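Local structure of putative exported protein (Bacteroides fragilis, 4RAA) at residues 268-273 and 288-293; 216-221 and 264-269. The protein is of unknown function but folds as a six-bladed beta-propeller and is probably exported. One frame throughout, in Å; residues are numbered along the deposited sequence.

Interaction 1 of 2, residues 268-273 and 288-293; sequences VCYMKN and TYNYPI
The phenol hydroxyl of Tyr-270 donates a hydrogen bond to the side-chain amide of Asn-290, with OH 2.7 Å from OD1. The bond is not aimed straight at the carbonyl: the angle C=O...donor is 100°, and the hydroxyl lies tilted 23° from the carbonyl plane. Ring and amide are nearly coplanar (11°), and OD1 lies at the ring edge, near its plane, 3.5 Å from CE1 of Tyr-270. The two side chains cross at about a right angle.

Each side chain leaves its strand obliquely and bends into the contact. Tyr-270 has CG between its backbone N and carbonyl carbon, which swings the ring across to the outermost strand. In the next shell, Tyr-277 on the intervening strand 275-282 meets the Tyr-270 ring with nearly parallel planes, and Phe-222 approaches more steeply. The other end of the amide is held as well, since Asn-290 ND2 is hydrogen-bonded to Glu-15 O.

Both residues are buried, and the amide uses its oxygen for the tyrosine and its nitrogen for the N-terminal segment. The two bonds together are consistent with the modelled orientation of the amide, and they tie two non-adjacent strands of one propeller blade to the chain's beginning.

Interaction 2 of 2, residues 216-221 and 264-269; sequences PAHSFS and RDLFVC
Leu-266 sends one methyl to each of two rings on strand 213-222. The CH-pi contact is made by CD1, which stands over the face of the His-218 imidazole, 3.8 Å from the ring centroid and 4° off the normal. Standing almost on the normal, the methyl is nearly equidistant from the five ring atoms, with NE2 of His-218 at 3.9 Å from CD1. His-218 has CG anti to its carbonyl carbon, which helps present a flat face to the leucine.

Purely apolar contacts follow further along the strands. CD2 of Leu-266 reaches CE1 of Phe-220 at 3.8 Å, and the same CE1 lies 4.2 Å from CG2 of Val-268. Both methyls meet the phenyl ring obliquely. In the leucine, CG anti to the backbone N (chi1 -177°) carries the branch point toward strand 213-222, and the rotation about CB-CG turns CD1 to the imidazole and CD2 to the phenyl.

The polar element is the imidazole itself: NE2 of His-218 is hydrogen-bonded to Glu-261 OE2, so the ring that receives the methyl on its face is also anchored through a nitrogen.

The backbones stay well apart: the axes of 216-221 and 265-269 approach to 11.2 Å, with an angle of 42° between them, and Phe-220 and Val-268 are 9.6 Å apart from CA to CA. Such spacing marks face-to-face packing of two sheets, here neighbouring blades of the propeller. Phe-220 also touches Phe-13 of strand 10-13 and Leu-204 and Ile-206 of strand 203-210, while Ala-217 and His-218 form a classic beta bulge opposite Ile-206. On the other blade, Leu-266 also touches Val-259 and Glu-261 of strand 254-261.

How the interactions relate
The centres of interactions 1 and 2 lie about 12 Å apart, on the same side of the chain's centre, and both use strand 265-272, sharing Val-268 and Cys-269. Along the chain, strand 213-222 comes first, followed after two helices by strands 254-261 and 265-272, then 275-282 and 287-292. Interaction 1 stays within the four-stranded antiparallel sheet, spanning from its second strand to its outermost one, whereas interaction 2 joins that sheet to the preceding one through strand 213-222. Strand 265-272 thus takes part in a contact within its own blade and in the packing of that blade on the neighbouring one, as in propellers, whose sheets pack face to face around a central axis.

Interaction 1 of 2, residues 268-273 and 288-293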
loop_
_atom_site.group_PDB
_atom_site.type_symbol
_atom_site.label_atom_id
_atom_site.label_comp_id
_atom_site.label_asym_id
_atom_site.label_seq_id
_atom_site.Cartn_x
_atom_site.Cartn_y
_atom_site.Cartn_z
ATOM N N VAL A 268 -16.752 25.274 20.764
ATOM C CA VAL A 268 -17.335 25.371 19.427
ATOM C C VAL A 268 -17.000 26.734 18.817
ATOM O O VAL A 268 -17.607 27.736 19.188
ATOM C CB VAL A 268 -18.879 25.187 19.454
ATOM C CG1 VAL A 268 -19.415 24.967 18.041
ATOM C CG2 VAL A 268 -19.282 24.020 20.350
ATOM N N CYS A 269 -16.017 26.785 17.919
ATOM C CA CYS A 269 -15.723 28.025 17.189
ATOM C C CYS A 269 -16.632 28.029 15.988
ATOM O O CYS A 269 -16.889 26.969 15.421
ATOM C CB CYS A 269 -14.282 28.114 16.726
ATOM S SG CYS A 269 -13.135 28.153 18.100
ATOM N N TYR A 270 -17.133 29.206 15.631
ATOM C CA TYR A 270 -18.006 29.370 14.472
ATOM C C TYR A 270 -17.997 30.801 13.915
ATOM O O TYR A 270 -17.438 31.704 14.533
ATOM C CB TYR A 270 -19.437 28.903 14.802
ATOM C CG TYR A 270 -20.159 29.687 15.874
ATOM C CD1 TYR A 270 -20.031 29.355 17.224
ATOM C CD2 TYR A 270 -21.002 30.756 15.537
ATOM C CE1 TYR A 270 -20.704 30.080 18.215
ATOM C CE2 TYR A 270 -21.685 31.485 16.518
ATOM C CZ TYR A 270 -21.542 31.138 17.854
ATOM O OH TYR A 270 -22.213 31.852 18.809
HETATM N N MSE A 271 -18.610 30.977 12.744
HETATM C CA MSE A 271 -18.700 32.272 12.069
HETATM C C MSE A 271 -20.134 32.631 11.780
HETATM O O MSE A 271 -20.948 31.760 11.454
HETATM C CB MSE A 271 -17.871 32.181 10.810
HETATM C CG MSE A 271 -16.380 32.120 11.144
HETATM SE SE MSE A 271 -15.457 33.355 9.930
HETATM C CE MSE A 271 -14.033 32.055 9.475
ATOM N N LYS A 272 -20.441 33.925 11.908
ATOM C CA LYS A 272 -21.796 34.455 11.732
ATOM C C LYS A 272 -21.701 35.948 11.458
ATOM O O LYS A 272 -20.977 36.647 12.173
ATOM C CB LYS A 272 -22.616 34.231 13.014
ATOM C CG LYS A 272 -24.097 34.615 12.930
ATOM C CD LYS A 272 -24.785 34.705 14.293
ATOM C CE LYS A 272 -24.367 35.916 15.120
ATOM N NZ LYS A 272 -25.218 36.066 16.335
ATOM N N ASN A 273 -22.436 36.430 10.454
ATOM C CA ASN A 273 -22.405 37.843 10.059
ATOM C C ASN A 273 -20.953 38.358 9.896
ATOM O O ASN A 273 -20.621 39.457 10.348
ATOM C CB ASN A 273 -23.177 38.713 11.087
ATOM C CG ASN A 273 -24.647 38.326 11.240
ATOM O OD1 ASN A 273 -25.082 37.953 12.330
ATOM N ND2 ASN A 273 -25.422 38.442 10.161
ATOM N N THR A 288 -23.579 26.646 29.246
ATOM C CA THR A 288 -22.961 27.231 28.046
ATOM C C THR A 288 -22.608 28.699 28.251
ATOM O O THR A 288 -23.257 29.375 29.030
ATOM C CB THR A 288 -23.880 27.156 26.819
ATOM O OG1 THR A 288 -25.100 27.854 27.095
ATOM C CG2 THR A 288 -24.154 25.696 26.440
ATOM N N TYR A 289 -21.572 29.153 27.546
ATOM C CA TYR A 289 -21.096 30.543 27.577
ATOM C C TYR A 289 -20.634 30.890 26.168
ATOM O O TYR A 289 -19.761 30.209 25.644
ATOM C CB TYR A 289 -19.913 30.718 28.539
ATOM C CG TYR A 289 -20.145 30.239 29.950
ATOM C CD1 TYR A 289 -19.894 28.907 30.301
ATOM C CD2 TYR A 289 -20.589 31.115 30.949
ATOM C CE1 TYR A 289 -20.093 28.457 31.601
ATOM C CE2 TYR A 289 -20.801 30.672 32.258
ATOM C CZ TYR A 289 -20.549 29.342 32.583
ATOM O OH TYR A 289 -20.761 28.886 33.867
ATOM N N ASN A 290 -21.200 31.944 25.572
ATOM C CA ASN A 290 -20.886 32.352 24.200
ATOM C C ASN A 290 -20.228 33.725 24.165
ATOM O O ASN A 290 -20.704 34.649 24.813
ATOM C CB ASN A 290 -22.170 32.383 23.379
ATOM C CG ASN A 290 -21.911 32.437 21.887
ATOM O OD1 ASN A 290 -21.303 31.533 21.325
ATOM N ND2 ASN A 290 -22.393 33.477 21.237
ATOM N N TYR A 291 -19.155 33.850 23.383
ATOM C CA TYR A 291 -18.361 35.086 23.282
ATOM C C TYR A 291 -17.925 35.387 21.860
ATOM O O TYR A 291 -17.494 34.465 21.169
ATOM C CB TYR A 291 -17.047 34.933 24.067
ATOM C CG TYR A 291 -17.179 34.619 25.540
ATOM C CD1 TYR A 291 -17.339 33.295 25.975
ATOM C CD2 TYR A 291 -17.101 35.636 26.513
ATOM C CE1 TYR A 291 -17.449 32.989 27.327
ATOM C CE2 TYR A 291 -17.195 35.339 27.871
ATOM C CZ TYR A 291 -17.380 34.010 28.272
ATOM O OH TYR A 291 -17.485 33.676 29.596
ATOM N N PRO A 292 -18.045 36.660 21.412
ATOM C CA PRO A 292 -17.367 37.010 20.152
ATOM C C PRO A 292 -15.866 36.942 20.453
ATOM O O PRO A 292 -15.463 37.414 21.523
ATOM C CB PRO A 292 -17.806 38.464 19.877
ATOM C CG PRO A 292 -18.929 38.762 20.807
ATOM C CD PRO A 292 -18.872 37.770 21.932
ATOM N N ILE A 293 -15.056 36.365 19.565
ATOM C CA ILE A 293 -13.598 36.247 19.825
ATOM C C ILE A 293 -12.918 37.594 20.162
ATOM O O ILE A 293 -11.990 37.605 20.980
ATOM C CB ILE A 293 -12.856 35.379 18.754
ATOM C CG1 ILE A 293 -13.208 33.890 18.999
ATOM C CG2 ILE A 293 -11.331 35.531 18.812
ATOM C CD1 ILE A 293 -12.730 32.900 17.948
#

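Interaction 2 of 2, residues 216-221 and 264-269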
loop_
_atom_site.group_PDB
_atom_site.type_symbol
_atom_site.label_atom_id
_atom_site.label_comp_id
_atom_site.label_asym_id
_atom_site.label_seq_id
_atom_site.Cartn_x
_atom_site.Cartn_y
_atom_site.Cartn_z
ATOM N N PRO A 216 -26.209 9.764 17.501
ATOM C CA PRO A 216 -25.878 11.149 17.862
ATOM C C PRO A 216 -25.453 11.246 19.327
ATOM O O PRO A 216 -26.016 10.535 20.153
ATOM C CB PRO A 216 -27.190 11.902 17.607
ATOM C CG PRO A 216 -28.257 10.878 17.791
ATOM C CD PRO A 216 -27.664 9.580 17.327
ATOM N N ALA A 217 -24.434 12.065 19.601
ATOM C CA ALA A 217 -23.883 12.301 20.946
ATOM C C ALA A 217 -24.150 13.728 21.478
ATOM O O ALA A 217 -24.323 13.908 22.681
ATOM C CB ALA A 217 -22.392 12.008 20.947
ATOM N N HIS A 218 -24.128 14.733 20.605
ATOM C CA HIS A 218 -24.450 16.128 20.978
ATOM C C HIS A 218 -25.161 16.807 19.818
ATOM O O HIS A 218 -24.864 16.501 18.671
ATOM C CB HIS A 218 -23.188 16.971 21.284
ATOM C CG HIS A 218 -22.216 16.326 22.225
ATOM N ND1 HIS A 218 -22.343 16.390 23.594
ATOM C CD2 HIS A 218 -21.092 15.608 21.987
ATOM C CE1 HIS A 218 -21.345 15.736 24.160
ATOM N NE2 HIS A 218 -20.571 15.253 23.206
ATOM N N SER A 219 -26.106 17.694 20.119
ATOM C CA SER A 219 -26.748 18.545 19.102
ATOM C C SER A 219 -26.697 20.001 19.600
ATOM O O SER A 219 -26.778 20.252 20.807
ATOM C CB SER A 219 -28.167 18.095 18.754
ATOM O OG SER A 219 -29.046 18.226 19.851
ATOM N N PHE A 220 -26.538 20.942 18.672
ATOM C CA PHE A 220 -26.414 22.358 19.014
ATOM C C PHE A 220 -27.514 23.222 18.419
ATOM O O PHE A 220 -28.138 22.882 17.419
ATOM C CB PHE A 220 -25.073 22.907 18.535
ATOM C CG PHE A 220 -23.901 22.038 18.884
ATOM C CD1 PHE A 220 -23.426 21.993 20.192
ATOM C CD2 PHE A 220 -23.263 21.260 17.905
ATOM C CE1 PHE A 220 -22.338 21.191 20.533
ATOM C CE2 PHE A 220 -22.175 20.449 18.239
ATOM C CZ PHE A 220 -21.712 20.418 19.561
ATOM N N SER A 221 -27.753 24.336 19.094
ATOM C CA SER A 221 -28.652 25.387 18.641
ATOM C C SER A 221 -28.025 26.679 19.167
ATOM O O SER A 221 -27.481 26.696 20.281
ATOM C CB SER A 221 -30.079 25.200 19.165
ATOM O OG SER A 221 -30.118 25.305 20.575
ATOM N N ARG A 264 -13.867 16.905 30.029
ATOM C CA ARG A 264 -14.528 17.899 30.890
ATOM C C ARG A 264 -15.325 19.002 30.177
ATOM O O ARG A 264 -16.304 19.503 30.746
ATOM C CB ARG A 264 -13.492 18.550 31.831
ATOM C CG ARG A 264 -12.393 19.377 31.160
ATOM C CD ARG A 264 -11.532 20.102 32.179
ATOM N NE ARG A 264 -10.660 19.209 32.946
ATOM C CZ ARG A 264 -9.851 19.589 33.941
ATOM N NH1 ARG A 264 -9.778 20.867 34.338
ATOM N NH2 ARG A 264 -9.101 18.679 34.558
ATOM N N ASP A 265 -14.900 19.389 28.969
ATOM C CA ASP A 265 -15.532 20.479 28.216
ATOM C C ASP A 265 -15.654 20.241 26.707
ATOM O O ASP A 265 -15.215 19.211 26.183
ATOM C CB ASP A 265 -14.787 21.794 28.510
ATOM C CG ASP A 265 -13.354 21.822 27.978
ATOM O OD1 ASP A 265 -13.003 21.040 27.069
ATOM O OD2 ASP A 265 -12.571 22.674 28.464
ATOM N N LEU A 266 -16.258 21.213 26.027
ATOM C CA LEU A 266 -16.476 21.165 24.589
ATOM C C LEU A 266 -16.550 22.605 24.053
ATOM O O LEU A 266 -17.436 23.364 24.442
ATOM C CB LEU A 266 -17.763 20.371 24.329
ATOM C CG LEU A 266 -18.287 20.049 22.925
ATOM C CD1 LEU A 266 -19.289 18.904 23.011
ATOM C CD2 LEU A 266 -18.913 21.255 22.235
ATOM N N PHE A 267 -15.595 22.961 23.192
ATOM C CA PHE A 267 -15.482 24.307 22.586
ATOM C C PHE A 267 -15.996 24.248 21.157
ATOM O O PHE A 267 -15.685 23.294 20.425
ATOM C CB PHE A 267 -14.024 24.777 22.545
ATOM C CG PHE A 267 -13.464 25.270 23.858
ATOM C CD1 PHE A 267 -13.933 24.839 25.109
ATOM C CD2 PHE A 267 -12.354 26.113 23.833
ATOM C CE1 PHE A 267 -13.360 25.313 26.284
ATOM C CE2 PHE A 267 -11.769 26.572 25.009
ATOM C CZ PHE A 267 -12.273 26.173 26.236
ATOM N N VAL A 268 -16.752 25.274 20.764
ATOM C CA VAL A 268 -17.335 25.371 19.427
ATOM C C VAL A 268 -17.000 26.734 18.817
ATOM O O VAL A 268 -17.607 27.736 19.188
ATOM C CB VAL A 268 -18.879 25.187 19.454
ATOM C CG1 VAL A 268 -19.415 24.967 18.041
ATOM C CG2 VAL A 268 -19.282 24.020 20.350
ATOM N N CYS A 269 -16.017 26.785 17.919
ATOM C CA CYS A 269 -15.723 28.025 17.189
ATOM C C CYS A 269 -16.632 28.029 15.988
ATOM O O CYS A 269 -16.889 26.969 15.421
ATOM C CB CYS A 269 -14.282 28.114 16.726
ATOM S SG CYS A 269 -13.135 28.153 18.100
#